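Local structure of NAD-dependent aldehyde dehydrogenase (Sinorhizobium meliloti, 3U4J) at residues S83-S88 with Q137-E142; G155-E160 with S489-V494; P239-V244 with T263-G268. The protein probably oxidises aldehydes to carboxylic acids with NAD or NADP as electron acceptor, and binds calcium. All blocks are in the same frame, centred on the assembly; numbering follows the deposited sequence.

Contact 1: residues S83-S88 with Q137-E142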
loop_
_atom_site.group_PDB
_atom_site.type_symbol
_atom_site.label_atom_id
_atom_site.label_comp_id
_atom_site.label_asym_id
_atom_site.label_seq_id
_atom_site.Cartn_x
_atom_site.Cartn_y
_atom_site.Cartn_z
ATOM N N SER A 83 -0.057 -5.521 21.870
ATOM C CA SER A 83 0.380 -4.739 20.693
ATOM C C SER A 83 0.968 -5.717 19.678
ATOM O O SER A 83 1.346 -6.850 20.045
ATOM C CB SER A 83 1.441 -3.715 21.068
ATOM O OG SER A 83 2.578 -4.361 21.619
ATOM N N GLY A 84 1.039 -5.299 18.420
ATOM C CA GLY A 84 1.784 -6.029 17.413
ATOM C C GLY A 84 3.222 -6.273 17.869
ATOM O O GLY A 84 3.757 -7.375 17.720
ATOM N N ALA A 85 3.842 -5.264 18.461
ATOM C CA ALA A 85 5.208 -5.373 18.983
ATOM C C ALA A 85 5.356 -6.503 20.032
ATOM O O ALA A 85 6.355 -7.216 20.053
ATOM C CB ALA A 85 5.644 -4.019 19.603
ATOM N N GLU A 86 4.372 -6.624 20.926
ATOM C CA GLU A 86 4.384 -7.679 21.939
ATOM C C GLU A 86 4.290 -9.072 21.314
ATOM O O GLU A 86 5.000 -10.007 21.703
ATOM C CB GLU A 86 3.265 -7.441 22.974
ATOM C CG GLU A 86 3.582 -6.255 23.894
ATOM C CD GLU A 86 2.440 -5.907 24.856
ATOM O OE1 GLU A 86 2.704 -5.896 26.058
ATOM O OE2 GLU A 86 1.298 -5.649 24.417
ATOM N N ARG A 87 3.427 -9.203 20.322
ATOM C CA ARG A 87 3.273 -10.492 19.648
ATOM C C ARG A 87 4.538 -10.815 18.884
ATOM O O ARG A 87 4.986 -11.940 18.897
ATOM C CB ARG A 87 2.065 -10.488 18.713
ATOM C CG ARG A 87 0.700 -10.573 19.459
ATOM C CD ARG A 87 -0.484 -10.881 18.474
ATOM N NE ARG A 87 -0.755 -9.706 17.641
ATOM C CZ ARG A 87 -1.558 -8.702 17.979
ATOM N NH1 ARG A 87 -2.209 -8.736 19.141
ATOM N NH2 ARG A 87 -1.685 -7.652 17.170
ATOM N N SER A 88 5.107 -9.795 18.234
ATOM C CA SER A 88 6.331 -9.934 17.443
ATOM C C SER A 88 7.505 -10.461 18.287
ATOM O O SER A 88 8.215 -11.379 17.868
ATOM C CB SER A 88 6.657 -8.569 16.802
ATOM O OG SER A 88 7.916 -8.580 16.160
ATOM N N GLN A 137 6.821 -8.438 10.264
ATOM C CA GLN A 137 5.659 -7.816 9.632
ATOM C C GLN A 137 4.461 -7.658 10.554
ATOM O O GLN A 137 3.681 -6.725 10.367
ATOM C CB GLN A 137 5.243 -8.593 8.365
ATOM C CG GLN A 137 6.233 -8.427 7.181
ATOM C CD GLN A 137 6.481 -6.950 6.885
ATOM O OE1 GLN A 137 5.585 -6.249 6.432
ATOM N NE2 GLN A 137 7.691 -6.467 7.184
ATOM N N ALA A 138 4.327 -8.558 11.528
ATOM C CA ALA A 138 3.173 -8.597 12.419
ATOM C C ALA A 138 2.953 -7.272 13.136
ATOM O O ALA A 138 1.814 -6.868 13.333
ATOM C CB ALA A 138 3.283 -9.762 13.460
ATOM N N ARG A 139 4.029 -6.580 13.494
ATOM C CA ARG A 139 3.864 -5.317 14.226
ATOM C C ARG A 139 3.505 -4.105 13.339
ATOM O O ARG A 139 3.052 -3.073 13.837
ATOM C CB ARG A 139 5.081 -5.054 15.119
ATOM C CG ARG A 139 6.367 -4.704 14.389
ATOM C CD ARG A 139 7.473 -4.557 15.421
ATOM N NE ARG A 139 7.273 -3.378 16.252
ATOM C CZ ARG A 139 8.155 -2.963 17.150
ATOM N NH1 ARG A 139 9.270 -3.665 17.344
ATOM N NH2 ARG A 139 7.933 -1.855 17.846
ATOM N N ALA A 140 3.659 -4.250 12.032
ATOM C CA ALA A 140 3.418 -3.118 11.129
ATOM C C ALA A 140 2.098 -3.199 10.339
ATOM O O ALA A 140 1.885 -2.418 9.418
ATOM C CB ALA A 140 4.582 -2.970 10.175
ATOM N N LEU A 141 1.239 -4.155 10.677
ATOM C CA LEU A 141 0.001 -4.361 9.954
ATOM C C LEU A 141 -0.898 -3.152 10.121
ATOM O O LEU A 141 -1.047 -2.624 11.225
ATOM C CB LEU A 141 -0.706 -5.625 10.422
ATOM C CG LEU A 141 0.098 -6.921 10.218
ATOM C CD1 LEU A 141 -0.695 -8.101 10.773
ATOM C CD2 LEU A 141 0.419 -7.107 8.755
ATOM N N GLU A 142 -1.510 -2.719 9.035
ATOM C CA GLU A 142 -2.256 -1.474 9.078
ATOM C C GLU A 142 -3.617 -1.596 8.395
ATOM O O GLU A 142 -3.900 -2.589 7.703
ATOM C CB GLU A 142 -1.406 -0.352 8.436
ATOM C CG GLU A 142 -1.096 -0.643 6.989
ATOM C CD GLU A 142 -0.023 0.268 6.385
ATOM O OE1 GLU A 142 0.970 0.603 7.071
ATOM O OE2 GLU A 142 -0.186 0.640 5.209
HETATM O O HOH W 1 9.817 -6.518 16.613
#

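Contact 2: residues G155-E160 with S489-V494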
loop_
_atom_site.group_PDB
_atom_site.type_symbol
_atom_site.label_atom_id
_atom_site.label_comp_id
_atom_site.label_asym_id
_atom_site.label_seq_id
_atom_site.Cartn_x
_atom_site.Cartn_y
_atom_site.Cartn_z
ATOM N N GLY A 155 -13.305 8.494 7.716
ATOM C CA GLY A 155 -13.421 7.073 7.403
ATOM C C GLY A 155 -12.250 6.314 8.008
ATOM O O GLY A 155 -11.099 6.750 7.921
ATOM N N LEU A 156 -12.547 5.201 8.653
ATOM C CA LEU A 156 -11.519 4.336 9.191
ATOM C C LEU A 156 -11.761 2.949 8.656
ATOM O O LEU A 156 -12.907 2.500 8.542
ATOM C CB LEU A 156 -11.559 4.281 10.715
ATOM C CG LEU A 156 -11.507 5.603 11.489
ATOM C CD1 LEU A 156 -11.678 5.328 12.985
ATOM C CD2 LEU A 156 -10.214 6.382 11.219
ATOM N N VAL A 157 -10.680 2.287 8.280
ATOM C CA VAL A 157 -10.724 0.873 8.024
ATOM C C VAL A 157 -9.792 0.256 9.056
ATOM O O VAL A 157 -8.578 0.516 9.047
ATOM C CB VAL A 157 -10.311 0.529 6.592
ATOM C CG1 VAL A 157 -10.413 -0.973 6.370
ATOM C CG2 VAL A 157 -11.206 1.293 5.593
ATOM N N LEU A 158 -10.372 -0.546 9.957
ATOM C CA LEU A 158 -9.593 -1.201 11.002
ATOM C C LEU A 158 -9.314 -2.671 10.666
ATOM O O LEU A 158 -10.211 -3.411 10.283
ATOM C CB LEU A 158 -10.309 -1.075 12.368
ATOM C CG LEU A 158 -10.551 0.377 12.821
ATOM C CD1 LEU A 158 -11.419 0.428 14.111
ATOM C CD2 LEU A 158 -9.229 1.140 13.016
ATOM N N ARG A 159 -8.058 -3.070 10.815
ATOM C CA ARG A 159 -7.671 -4.453 10.687
ATOM C C ARG A 159 -7.796 -5.170 12.028
ATOM O O ARG A 159 -7.299 -4.689 13.055
ATOM C CB ARG A 159 -6.229 -4.560 10.156
ATOM C CG ARG A 159 -5.723 -5.991 10.042
ATOM C CD ARG A 159 -4.220 -6.034 9.747
ATOM N NE ARG A 159 -3.863 -5.484 8.442
ATOM C CZ ARG A 159 -3.698 -6.221 7.350
ATOM N NH1 ARG A 159 -3.916 -7.542 7.381
ATOM N NH2 ARG A 159 -3.373 -5.642 6.208
ATOM N N GLU A 160 -8.471 -6.315 12.008
ATOM C CA GLU A 160 -8.735 -7.111 13.207
ATOM C C GLU A 160 -8.483 -8.576 12.854
ATOM O O GLU A 160 -8.455 -8.937 11.665
ATOM C CB GLU A 160 -10.183 -6.899 13.697
ATOM C CG GLU A 160 -10.538 -5.434 14.013
ATOM C CD GLU A 160 -11.946 -5.265 14.617
ATOM O OE1 GLU A 160 -12.800 -6.178 14.490
ATOM O OE2 GLU A 160 -12.196 -4.197 15.205
ATOM N N SER A 489 -7.078 -11.887 8.666
ATOM C CA SER A 489 -7.609 -10.625 9.175
ATOM C C SER A 489 -9.037 -10.424 8.701
ATOM O O SER A 489 -9.434 -10.979 7.670
ATOM C CB SER A 489 -6.739 -9.428 8.708
ATOM O OG SER A 489 -5.493 -9.420 9.392
ATOM N N GLN A 490 -9.816 -9.666 9.477
ATOM C CA GLN A 490 -11.070 -9.088 9.009
ATOM C C GLN A 490 -10.833 -7.590 8.896
ATOM O O GLN A 490 -10.054 -7.007 9.664
ATOM C CB GLN A 490 -12.203 -9.323 10.031
ATOM C CG GLN A 490 -12.703 -10.755 10.141
ATOM C CD GLN A 490 -13.747 -11.146 9.086
ATOM O OE1 GLN A 490 -14.335 -12.238 9.165
ATOM N NE2 GLN A 490 -13.966 -10.284 8.092
ATOM N N PHE A 491 -11.498 -6.955 7.952
ATOM C CA PHE A 491 -11.442 -5.505 7.828
ATOM C C PHE A 491 -12.787 -4.873 8.184
ATOM O O PHE A 491 -13.829 -5.276 7.664
ATOM C CB PHE A 491 -10.970 -5.104 6.425
ATOM C CG PHE A 491 -9.569 -5.604 6.123
ATOM C CD1 PHE A 491 -8.463 -4.912 6.603
ATOM C CD2 PHE A 491 -9.380 -6.792 5.431
ATOM C CE1 PHE A 491 -7.156 -5.370 6.354
ATOM C CE2 PHE A 491 -8.080 -7.281 5.172
ATOM C CZ PHE A 491 -6.968 -6.566 5.654
ATOM N N LYS A 492 -12.732 -3.884 9.068
ATOM C CA LYS A 492 -13.912 -3.202 9.563
ATOM C C LYS A 492 -13.920 -1.786 9.015
ATOM O O LYS A 492 -13.032 -0.983 9.328
ATOM C CB LYS A 492 -13.912 -3.215 11.103
ATOM C CG LYS A 492 -14.970 -2.332 11.751
ATOM C CD LYS A 492 -14.810 -2.319 13.275
ATOM C CE LYS A 492 -15.238 -3.620 13.891
ATOM N NZ LYS A 492 -14.749 -3.702 15.293
ATOM N N GLY A 493 -14.916 -1.494 8.170
ATOM C CA GLY A 493 -15.100 -0.160 7.644
ATOM C C GLY A 493 -15.942 0.696 8.572
ATOM O O GLY A 493 -17.091 0.341 8.851
ATOM N N VAL A 494 -15.410 1.841 9.023
ATOM C CA VAL A 494 -16.134 2.692 9.975
ATOM C C VAL A 494 -16.332 4.069 9.370
ATOM O O VAL A 494 -15.358 4.751 9.045
ATOM C CB VAL A 494 -15.373 2.868 11.324
ATOM C CG1 VAL A 494 -16.245 3.589 12.367
ATOM C CG2 VAL A 494 -14.865 1.540 11.849
#

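Contact 3: residues P239-V244 with T263-G268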
loop_
_atom_site.group_PDB
_atom_site.type_symbol
_atom_site.label_atom_id
_atom_site.label_comp_id
_atom_site.label_asym_id
_atom_site.label_seq_id
_atom_site.Cartn_x
_atom_site.Cartn_y
_atom_site.Cartn_z
ATOM N N PRO A 239 -18.998 -24.561 15.562
ATOM C CA PRO A 239 -19.398 -23.139 15.565
ATOM C C PRO A 239 -18.373 -22.169 16.164
ATOM O O PRO A 239 -18.450 -20.971 15.892
ATOM C CB PRO A 239 -20.650 -23.121 16.453
ATOM C CG PRO A 239 -21.170 -24.509 16.404
ATOM C CD PRO A 239 -19.982 -25.410 16.266
ATOM N N ASN A 240 -17.450 -22.663 16.983
ATOM C CA ASN A 240 -16.465 -21.789 17.596
ATOM C C ASN A 240 -15.170 -21.662 16.750
ATOM O O ASN A 240 -14.235 -21.001 17.159
ATOM C CB ASN A 240 -16.104 -22.279 19.009
ATOM C CG ASN A 240 -17.196 -22.036 20.022
ATOM O OD1 ASN A 240 -17.901 -21.031 19.990
ATOM N ND2 ASN A 240 -17.323 -22.961 20.955
ATOM N N VAL A 241 -15.130 -22.317 15.594
ATOM C CA VAL A 241 -14.049 -22.108 14.618
ATOM C C VAL A 241 -14.488 -21.048 13.599
ATOM O O VAL A 241 -15.620 -21.093 13.091
ATOM C CB VAL A 241 -13.678 -23.417 13.918
ATOM C CG1 VAL A 241 -12.587 -23.149 12.857
ATOM C CG2 VAL A 241 -13.202 -24.452 14.951
ATOM N N ASP A 242 -13.613 -20.076 13.332
ATOM C CA ASP A 242 -13.918 -18.963 12.416
ATOM C C ASP A 242 -13.404 -19.197 10.992
ATOM O O ASP A 242 -13.920 -18.638 10.044
ATOM C CB ASP A 242 -13.373 -17.651 12.994
ATOM C CG ASP A 242 -13.990 -17.340 14.366
ATOM O OD1 ASP A 242 -13.240 -17.217 15.371
ATOM O OD2 ASP A 242 -15.247 -17.277 14.419
HETATM N N MSE A 243 -12.420 -20.071 10.863
HETATM C CA MSE A 243 -11.753 -20.313 9.608
HETATM C C MSE A 243 -11.042 -21.638 9.626
HETATM O O MSE A 243 -10.477 -22.022 10.648
HETATM C CB MSE A 243 -10.698 -19.213 9.376
HETATM C CG MSE A 243 -9.935 -19.406 8.090
HETATM SE SE MSE A 243 -8.873 -17.779 7.717
HETATM C CE MSE A 243 -8.032 -18.482 6.060
ATOM N N VAL A 244 -11.037 -22.318 8.486
ATOM C CA VAL A 244 -10.197 -23.509 8.289
ATOM C C VAL A 244 -9.182 -23.228 7.197
ATOM O O VAL A 244 -9.548 -22.766 6.099
ATOM C CB VAL A 244 -11.025 -24.738 7.827
ATOM C CG1 VAL A 244 -10.138 -25.957 7.735
ATOM C CG2 VAL A 244 -12.155 -25.010 8.825
ATOM N N THR A 263 -21.626 -23.403 7.169
ATOM C CA THR A 263 -21.797 -22.415 8.224
ATOM C C THR A 263 -21.141 -21.084 7.921
ATOM O O THR A 263 -20.884 -20.303 8.833
ATOM C CB THR A 263 -21.394 -22.957 9.636
ATOM O OG1 THR A 263 -20.043 -23.440 9.613
ATOM C CG2 THR A 263 -22.356 -24.111 10.075
ATOM N N VAL A 264 -20.918 -20.800 6.632
ATOM C CA VAL A 264 -20.256 -19.538 6.210
ATOM C C VAL A 264 -18.855 -19.406 6.847
ATOM O O VAL A 264 -18.410 -18.326 7.218
ATOM C CB VAL A 264 -21.113 -18.252 6.514
ATOM C CG1 VAL A 264 -20.701 -17.099 5.593
ATOM C CG2 VAL A 264 -22.589 -18.510 6.342
ATOM N N LYS A 265 -18.161 -20.527 6.980
ATOM C CA LYS A 265 -16.879 -20.530 7.674
ATOM C C LYS A 265 -15.835 -20.149 6.637
ATOM O O LYS A 265 -15.875 -20.708 5.553
ATOM C CB LYS A 265 -16.631 -21.942 8.221
ATOM C CG LYS A 265 -15.972 -21.975 9.590
ATOM C CD LYS A 265 -15.723 -23.404 10.082
ATOM C CE LYS A 265 -16.759 -23.815 11.104
ATOM N NZ LYS A 265 -17.243 -22.655 11.879
ATOM N N ARG A 266 -14.938 -19.194 6.922
ATOM C CA ARG A 266 -13.901 -18.845 5.933
ATOM C C ARG A 266 -12.981 -20.054 5.684
ATOM O O ARG A 266 -12.733 -20.845 6.578
ATOM C CB ARG A 266 -13.065 -17.610 6.328
ATOM C CG ARG A 266 -12.204 -17.093 5.128
ATOM C CD ARG A 266 -11.194 -15.983 5.467
ATOM N NE ARG A 266 -11.838 -14.751 5.901
ATOM C CZ ARG A 266 -11.187 -13.659 6.302
ATOM N NH1 ARG A 266 -9.850 -13.638 6.338
ATOM N NH2 ARG A 266 -11.880 -12.582 6.670
ATOM N N VAL A 267 -12.488 -20.198 4.456
ATOM C CA VAL A 267 -11.602 -21.306 4.123
ATOM C C VAL A 267 -10.405 -20.788 3.314
ATOM O O VAL A 267 -10.588 -20.030 2.382
ATOM C CB VAL A 267 -12.372 -22.361 3.319
ATOM C CG1 VAL A 267 -11.493 -23.502 2.971
ATOM C CG2 VAL A 267 -13.587 -22.889 4.135
ATOM N N GLY A 268 -9.195 -21.163 3.695
ATOM C CA GLY A 268 -8.025 -21.031 2.814
ATOM C C GLY A 268 -7.628 -22.450 2.390
ATOM O O GLY A 268 -7.547 -23.326 3.228
#

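Contact 1: residues S83-S88 with Q137-E142
Arg139 lies against the first turn of the helix that starts at Gly84. Its CB rests on the backbone there, 3.5 Å from Gly84 C, and the CA atoms of Gly84 and Arg139 come within 3.9 Å. Gly84 suits this spot because a CB on it would point at the other segment and clash with Arg139 CA. Further out, the guanidinium turns one face to the methyl of Ala85: CB stands 3.5 Å above the plane, offset toward the rim, and 3.6 Å from NH2. The first torsion sets this up, placing Arg139 CG between the backbone N and the carbonyl carbon (chi1 70°); the bend at chi3 then carries the group over Ala85. A water bridges the segments, giving a proton to Ser88 OG at 2.8 Å and accepting one from Arg139 NH1 at 3.0 Å. Ser88 OG is also hydrogen-bonded to Ala135 O. Behind this shell, Ser83 and Glu86 form a capping box: Glu86 N bonds to Ser83 OG at 3.0 Å, and Ser83 N reaches the anti lone pair of Glu86 OE2. Arg139 NE and NH1 make salt bridges with Glu465 and Asp129, respectively, of a third subunit of the tetramer. The contact therefore joins the ends of two helices through van der Waals contact and one bridging water, while the buried arginine's charge is probably balanced by carboxylates across the subunit interface.

Contact 2: residues G155-E160 with S489-V494
The Arg159 guanidinium has Phe491 over one face, with CE1 3.7 Å above the plane and over its centre, and Ser489 OG at its edge. The ring is steeply turned, its plane 77° from that of the guanidinium, and Arg159 NH2 lies at the ring edge, in plane, so this is no parallel stack. Arg159 NH1 donates to Ser489 OG at 3.2 Å, 15° out of the guanidinium plane, and forms a salt bridge with Asp486; Ser489 OG is also hydrogen-bonded to Phe485 O. With CG anti to the backbone N (chi1 178°) and a bend at chi3, the arginine runs beside the phenylalanine. Both belong to the sheet face that carries Val157, whose CG1 meets Phe491 CB at 4.2 Å. On the other face, Lys492 NZ approaches the syn side of Glu160 OE2 at 2.6 Å in a salt bridge. In the fourth subunit, Tyr471 OH is hydrogen-bonded to Glu160 OE1, and Ile446 O and Ile449 O accept from Lys492 NZ. Six backbone bonds make the antiparallel ladder, with Leu156-Val494, Leu158-Lys492 and Glu160-Gln490 as its hydrogen-bonded pairs; Val494 N to Leu156 O measures 2.6 Å. Strand 143-146 pairs with 153-168 as well, helix 483-487 touches Arg159 and Phe491, and Gly493 and Val494 extend the sheet into a parallel ladder with a strand of the fourth subunit.

Contact 3: residues P239-V244 with T263-G268
Val244 and Val267 pair in parallel, as do Met243 and Arg266, at the start of both strands of a beta-alpha-beta unit in which helix 250-261 links strands 243-247 and 266-270. Val244 N donates to Arg266 O at 2.9 Å, and Val244 O receives Gly268 N in its carbonyl plane, so Val244 is bonded through both N and O to the residues that flank its partner Val267, the pattern of a parallel ladder. Arg266 O and Val244 O each take a CA-H contact besides, from Met243 and Val267. Where the ladder begins, Arg266 N reaches Asp242 O, just before the first strand, in a weak bond of 3.3 Å. Val241 O has a side-chain donor instead: Lys265 NZ at 2.6 Å, tilted 28° from the carbonyl plane. Bends at chi3 (-102°) and chi4 (-30°) curl the lysine back to that carbonyl, and Asp238 O is a second acceptor for its ammonium. Cut back to an alanine here, the side chain would probably leave the Val241 and Asp238 carbonyls without their shared donor and open a gap beside Val244 CG2, now 4.1 Å from Lys265 CD. The carboxylate of Asp242 looks elsewhere, OD1 bonding to Val164 N and forming a salt bridge with Arg71. Arg266 NH1 is likewise satisfied outside the pair, by Glu487 O and Ser489 O. The lysine's own backbone N completes the Schellman motif that ends helix 250-261, bonding to Ala260 O, with Val264, at positive phi, as the C-prime residue. On the sheet face shared by Met243 and Arg266, the extended selenomethionine crosses the arginine chain, its SE atom 3.7 Å from Arg266 CD and its CE 3.8 Å from Gly268 N.

How the contacts relate
From the N terminus, contact 1 closes first, bringing the start of helix 84-100 back against the end of helix 117-138 after an excursion that is almost entirely helical. Contact 2 opens next and closes only near the C terminus, pairing strand 153-168 with 489-497; contact 3 opens and closes within that long excursion, and contact 1 lies wholly before it. Contacts 2 and 3 share a sheet, in which strands 153-168 and 243-247 are neighbours, and also touch through the Arg266 side chain at segment 489-494. Contact 1 joins contact 2 through Glu142 O and Arg159 NE, whereas contacts 1 and 3 stay about 12 Å apart at their nearest atoms.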